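Local coordinates for protein acyl-CoA thioesterase (Alicyclobacillus acidocaldarius subsp. acidocaldarius, PDB 3RQB) that probably hydrolyses acyl-CoA thioesters, although its physiological substrate is not established, at residues B[29-41]-B[141-153]. Residues are numbered along the deposited sequence; the frame is centred on the assembly and turned at random. Where two conformers were deposited one is given.
Sequences VKAEYYNMVGPFG and PAPLPWMQWYHVR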
loop_
_atom_site.group_PDB
_atom_site.type_symbol
_atom_site.label_atom_id
_atom_site.label_comp_id
_atom_site.label_asym_id
_atom_site.label_seq_id
_atom_site.Cartn_x
_atom_site.Cartn_y
_atom_site.Cartn_z
ATOM N N VAL B 29 -0.051 24.347 6.242
ATOM C CA VAL B 29 1.140 23.539 6.417
ATOM C C VAL B 29 1.970 24.253 7.473
ATOM O O VAL B 29 2.305 25.434 7.326
ATOM C CB VAL B 29 1.954 23.406 5.116
ATOM C CG1 VAL B 29 3.302 22.748 5.394
ATOM C CG2 VAL B 29 1.179 22.620 4.085
ATOM N N LYS B 30 2.281 23.536 8.548
ATOM C CA LYS B 30 3.074 24.098 9.626
ATOM C C LYS B 30 4.543 24.060 9.222
ATOM O O LYS B 30 5.013 23.075 8.664
ATOM C CB LYS B 30 2.864 23.294 10.910
ATOM C CG LYS B 30 2.080 24.000 12.003
ATOM C CD LYS B 30 2.101 23.148 13.272
ATOM C CE LYS B 30 2.235 23.992 14.535
ATOM N NZ LYS B 30 3.087 23.322 15.562
ATOM N N ALA B 31 5.274 25.131 9.492
ATOM C CA ALA B 31 6.686 25.162 9.147
ATOM C C ALA B 31 7.504 24.347 10.145
ATOM O O ALA B 31 8.630 23.933 9.847
ATOM C CB ALA B 31 7.176 26.582 9.090
ATOM N N GLU B 32 6.931 24.120 11.328
ATOM C CA GLU B 32 7.609 23.367 12.385
ATOM C C GLU B 32 7.681 21.859 12.078
ATOM O O GLU B 32 8.495 21.135 12.655
ATOM C CB GLU B 32 6.959 23.628 13.756
ATOM C CG GLU B 32 6.977 25.102 14.222
ATOM C CD GLU B 32 5.821 25.936 13.664
ATOM O OE1 GLU B 32 5.797 27.173 13.883
ATOM O OE2 GLU B 32 4.930 25.356 13.012
ATOM N N TYR B 33 6.823 21.395 11.174
ATOM C CA TYR B 33 6.869 20.010 10.693
ATOM C C TYR B 33 7.663 19.823 9.402
ATOM O O TYR B 33 7.640 18.753 8.794
ATOM C CB TYR B 33 5.476 19.392 10.584
ATOM C CG TYR B 33 5.015 18.723 11.865
ATOM C CD1 TYR B 33 5.270 17.375 12.101
ATOM C CD2 TYR B 33 4.327 19.443 12.842
ATOM C CE1 TYR B 33 4.847 16.758 13.271
ATOM C CE2 TYR B 33 3.897 18.839 14.016
ATOM C CZ TYR B 33 4.159 17.498 14.226
ATOM O OH TYR B 33 3.728 16.894 15.391
ATOM N N TYR B 34 8.320 20.882 8.956
ATOM C CA TYR B 34 9.071 20.809 7.716
ATOM C C TYR B 34 10.105 19.692 7.766
ATOM O O TYR B 34 10.629 19.380 8.838
ATOM C CB TYR B 34 9.775 22.126 7.425
ATOM C CG TYR B 34 10.195 22.217 5.983
ATOM C CD1 TYR B 34 9.252 22.454 4.989
ATOM C CD2 TYR B 34 11.523 22.041 5.606
ATOM C CE1 TYR B 34 9.611 22.528 3.667
ATOM C CE2 TYR B 34 11.896 22.113 4.276
ATOM C CZ TYR B 34 10.930 22.360 3.314
ATOM O OH TYR B 34 11.268 22.441 1.986
ATOM N N ASN B 35 10.381 19.086 6.612
ATOM C CA ASN B 35 11.395 18.077 6.562
ATOM C C ASN B 35 12.526 18.476 5.624
ATOM O O ASN B 35 13.535 19.011 6.073
ATOM C CB ASN B 35 10.747 16.774 6.069
ATOM C CG ASN B 35 11.670 15.588 6.177
ATOM O OD1 ASN B 35 12.188 15.282 7.252
ATOM N ND2 ASN B 35 11.859 14.892 5.072
HETATM N N MSE B 36 12.331 18.290 4.325
HETATM C CA MSE B 36 13.197 18.882 3.314
HETATM C C MSE B 36 12.298 19.013 2.129
HETATM O O MSE B 36 11.426 18.168 1.947
HETATM C CB MSE B 36 14.353 17.967 2.932
HETATM C CG MSE B 36 14.936 17.170 4.067
HETATM SE SE MSE B 36 16.789 16.660 3.768
HETATM C CE MSE B 36 16.905 15.256 5.124
ATOM N N VAL B 37 12.491 20.039 1.314
ATOM C CA VAL B 37 11.727 20.126 0.076
ATOM C C VAL B 37 10.245 19.801 0.320
ATOM O O VAL B 37 9.639 19.003 -0.395
ATOM C CB VAL B 37 12.327 19.213 -1.017
ATOM C CG1 VAL B 37 13.843 19.339 -1.030
ATOM C CG2 VAL B 37 11.944 17.772 -0.785
ATOM N N GLY B 38 9.659 20.434 1.328
ATOM C CA GLY B 38 8.308 20.100 1.725
ATOM C C GLY B 38 8.192 19.386 3.058
ATOM O O GLY B 38 9.184 18.949 3.634
ATOM N N PRO B 39 6.957 19.286 3.560
ATOM C CA PRO B 39 6.597 18.888 4.923
ATOM C C PRO B 39 6.799 17.405 5.188
ATOM O O PRO B 39 6.830 16.597 4.259
ATOM C CB PRO B 39 5.101 19.208 4.995
ATOM C CG PRO B 39 4.785 19.984 3.730
ATOM C CD PRO B 39 5.766 19.525 2.735
ATOM N N PHE B 40 6.929 17.069 6.466
ATOM C CA PHE B 40 7.062 15.691 6.901
ATOM C C PHE B 40 5.867 14.886 6.410
ATOM O O PHE B 40 4.713 15.258 6.642
ATOM C CB PHE B 40 7.158 15.644 8.426
ATOM C CG PHE B 40 7.029 14.270 9.000
ATOM C CD1 PHE B 40 7.867 13.249 8.586
ATOM C CD2 PHE B 40 6.080 14.000 9.971
ATOM C CE1 PHE B 40 7.753 11.980 9.124
ATOM C CE2 PHE B 40 5.959 12.735 10.514
ATOM C CZ PHE B 40 6.797 11.724 10.093
ATOM N N GLY B 41 6.147 13.782 5.731
ATOM C CA GLY B 41 5.102 13.014 5.088
ATOM C C GLY B 41 4.038 12.524 6.040
ATOM O O GLY B 41 2.861 12.473 5.693
ATOM N N PRO B 141 22.555 14.635 14.975
ATOM C CA PRO B 141 23.459 15.788 15.029
ATOM C C PRO B 141 22.846 16.984 14.324
ATOM O O PRO B 141 22.875 18.086 14.877
ATOM C CB PRO B 141 24.686 15.302 14.259
ATOM C CG PRO B 141 24.182 14.169 13.405
ATOM C CD PRO B 141 23.150 13.503 14.247
ATOM N N ALA B 142 22.292 16.771 13.131
ATOM C CA ALA B 142 21.541 17.829 12.467
ATOM C C ALA B 142 20.078 17.459 12.507
ATOM O O ALA B 142 19.608 16.654 11.697
ATOM C CB ALA B 142 21.990 17.976 11.026
ATOM N N PRO B 143 19.334 18.109 13.404
ATOM C CA PRO B 143 17.939 17.724 13.610
ATOM C C PRO B 143 17.057 18.200 12.465
ATOM O O PRO B 143 17.308 19.260 11.893
ATOM C CB PRO B 143 17.573 18.442 14.915
ATOM C CG PRO B 143 18.901 18.692 15.602
ATOM C CD PRO B 143 19.834 18.989 14.474
ATOM N N LEU B 144 16.046 17.408 12.126
ATOM C CA LEU B 144 14.995 17.860 11.227
ATOM C C LEU B 144 13.925 18.531 12.067
ATOM O O LEU B 144 13.674 18.129 13.202
ATOM C CB LEU B 144 14.408 16.693 10.440
ATOM C CG LEU B 144 15.184 16.358 9.168
ATOM C CD1 LEU B 144 14.803 14.982 8.630
ATOM C CD2 LEU B 144 14.955 17.453 8.130
ATOM N N PRO B 145 13.299 19.574 11.521
ATOM C CA PRO B 145 12.334 20.338 12.322
ATOM C C PRO B 145 11.290 19.439 12.987
ATOM O O PRO B 145 11.050 19.576 14.185
ATOM C CB PRO B 145 11.679 21.247 11.284
ATOM C CG PRO B 145 12.780 21.465 10.254
ATOM C CD PRO B 145 13.543 20.172 10.195
ATOM N N TRP B 146 10.725 18.501 12.232
ATOM C CA TRP B 146 9.670 17.636 12.746
ATOM C C TRP B 146 10.182 16.562 13.711
ATOM O O TRP B 146 9.415 16.039 14.517
ATOM C CB TRP B 146 8.926 16.969 11.594
ATOM C CG TRP B 146 9.761 15.978 10.870
ATOM C CD1 TRP B 146 10.480 16.189 9.727
ATOM C CD2 TRP B 146 9.985 14.613 11.240
ATOM N NE1 TRP B 146 11.133 15.038 9.360
ATOM C CE2 TRP B 146 10.846 14.053 10.271
ATOM C CE3 TRP B 146 9.540 13.804 12.294
ATOM C CZ2 TRP B 146 11.273 12.718 10.322
ATOM C CZ3 TRP B 146 9.965 12.476 12.345
ATOM C CH2 TRP B 146 10.824 11.950 11.366
HETATM N N MSE B 147 11.472 16.244 13.622
HETATM C CA MSE B 147 12.085 15.250 14.506
HETATM C C MSE B 147 11.916 15.641 15.974
HETATM O O MSE B 147 12.008 14.800 16.875
HETATM C CB MSE B 147 13.587 15.092 14.216
HETATM C CG MSE B 147 13.960 14.404 12.906
HETATM SE SE MSE B 147 15.895 14.072 12.770
HETATM C CE MSE B 147 16.050 12.608 14.062
ATOM N N GLN B 148 11.681 16.926 16.209
ATOM C CA GLN B 148 11.614 17.449 17.562
ATOM C C GLN B 148 10.301 17.058 18.205
ATOM O O GLN B 148 10.121 17.169 19.420
ATOM C CB GLN B 148 11.741 18.959 17.543
ATOM C CG GLN B 148 10.499 19.680 17.116
ATOM C CD GLN B 148 10.675 21.171 17.257
ATOM O OE1 GLN B 148 11.474 21.633 18.074
ATOM N NE2 GLN B 148 9.948 21.936 16.454
ATOM N N TRP B 149 9.392 16.592 17.361
ATOM C CA TRP B 149 8.035 16.244 17.757
ATOM C C TRP B 149 7.902 14.768 18.101
ATOM O O TRP B 149 6.791 14.266 18.312
ATOM C CB TRP B 149 7.051 16.616 16.646
ATOM C CG TRP B 149 7.101 18.063 16.301
ATOM C CD1 TRP B 149 7.337 18.617 15.070
ATOM C CD2 TRP B 149 6.943 19.148 17.208
ATOM N NE1 TRP B 149 7.317 19.990 15.160
ATOM C CE2 TRP B 149 7.077 20.340 16.461
ATOM C CE3 TRP B 149 6.692 19.231 18.582
ATOM C CZ2 TRP B 149 6.967 21.601 17.045
ATOM C CZ3 TRP B 149 6.585 20.479 19.159
ATOM C CH2 TRP B 149 6.724 21.651 18.392
ATOM N N TYR B 150 9.025 14.061 18.098
ATOM C CA TYR B 150 9.005 12.640 18.413
ATOM C C TYR B 150 10.114 12.262 19.364
ATOM O O TYR B 150 11.209 12.837 19.329
ATOM C CB TYR B 150 9.050 11.789 17.137
ATOM C CG TYR B 150 7.844 12.044 16.274
ATOM C CD1 TYR B 150 6.665 11.330 16.466
ATOM C CD2 TYR B 150 7.863 13.038 15.307
ATOM C CE1 TYR B 150 5.544 11.584 15.695
ATOM C CE2 TYR B 150 6.752 13.301 14.529
ATOM C CZ TYR B 150 5.591 12.574 14.724
ATOM O OH TYR B 150 4.483 12.845 13.944
ATOM N N HIS B 151 9.808 11.304 20.229
ATOM C CA HIS B 151 10.813 10.732 21.101
ATOM C C HIS B 151 11.170 9.349 20.578
ATOM O O HIS B 151 10.407 8.394 20.715
ATOM C CB HIS B 151 10.295 10.644 22.540
ATOM C CG HIS B 151 11.327 10.187 23.525
ATOM N ND1 HIS B 151 11.652 8.857 23.703
ATOM C CD2 HIS B 151 12.111 10.885 24.384
ATOM C CE1 HIS B 151 12.592 8.759 24.627
ATOM N NE2 HIS B 151 12.886 9.974 25.058
ATOM N N VAL B 152 12.362 9.239 20.016
ATOM C CA VAL B 152 12.809 7.980 19.445
ATOM C C VAL B 152 14.002 7.423 20.208
ATOM O O VAL B 152 15.026 8.096 20.381
ATOM C CB VAL B 152 13.213 8.150 17.972
ATOM C CG1 VAL B 152 13.615 6.809 17.375
ATOM C CG2 VAL B 152 12.084 8.792 17.183
ATOM N N ARG B 153 13.864 6.193 20.677
ATOM C CA ARG B 153 15.014 5.463 21.170
ATOM C C ARG B 153 15.405 4.474 20.067
ATOM O O ARG B 153 14.664 3.540 19.760
ATOM C CB ARG B 153 14.687 4.761 22.488
ATOM C CG ARG B 153 13.528 5.397 23.231
ATOM C CD ARG B 153 13.359 4.810 24.617
ATOM N NE ARG B 153 14.107 5.584 25.600
ATOM C CZ ARG B 153 13.555 6.193 26.643
ATOM N NH1 ARG B 153 12.249 6.104 26.850
ATOM N NH2 ARG B 153 14.310 6.881 27.490
#
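Tyr33 and Phe40 lay their rings on Trp149 and Trp146, and these two stacks help to join the halves of a double-hotdog acyl-CoA thioesterase: the loop that leads from strand 25-28 into helix 41-53 of the N-terminal half meets the 3-10 turn that precedes strand 150-156 of the C-terminal half. The pair is a worked example of how aromatic stacking and an indole N-H bond combine to fasten a loop to a 3-10 turn. Phe40 can be followed outward. Its CG is turned opposite the backbone N (chi1 169°), which carries the ring over the indole, and its CB sits over the five-membered ring of Trp146 in a CH-pi contact, 3.8 Å from the centroid. CG lies above the indole's CD2, CD1 reaches CE2 at 3.5 Å, CD2 lies near CD2 and CE3, and CE1 covers CZ2 and CH2; on the far rim CE2 turns instead to the hydroxyl of Tyr150, and the tip CZ comes near CZ3 and CE3 of Trp146. The Phe40 ring and the six-membered ring of Trp146 are thus face to face, 3.9 Å between centroids. Tyr33 makes an offset stack on the pyrrole ring of Trp149, the planes 21° apart, with Trp149 CD1 over the centre of the phenol and Tyr150 OH at its edge. Helix 11-15 adds Phe12 against Tyr33. Were Tyr33 an alanine, the pyrrole face of Trp149 would probably lose its stacking partner and a gap would open beside Trp146 CB. NE1 of Trp146 is modelled so close to Asn35 OD1 (2.4 Å) that the length of this bond is doubtful. The Trp149 indole is also held at its edge, because NE1 donates to Glu32 O at 3.0 Å, approaching from above the carbonyl plane with an N-H...O angle of 149°.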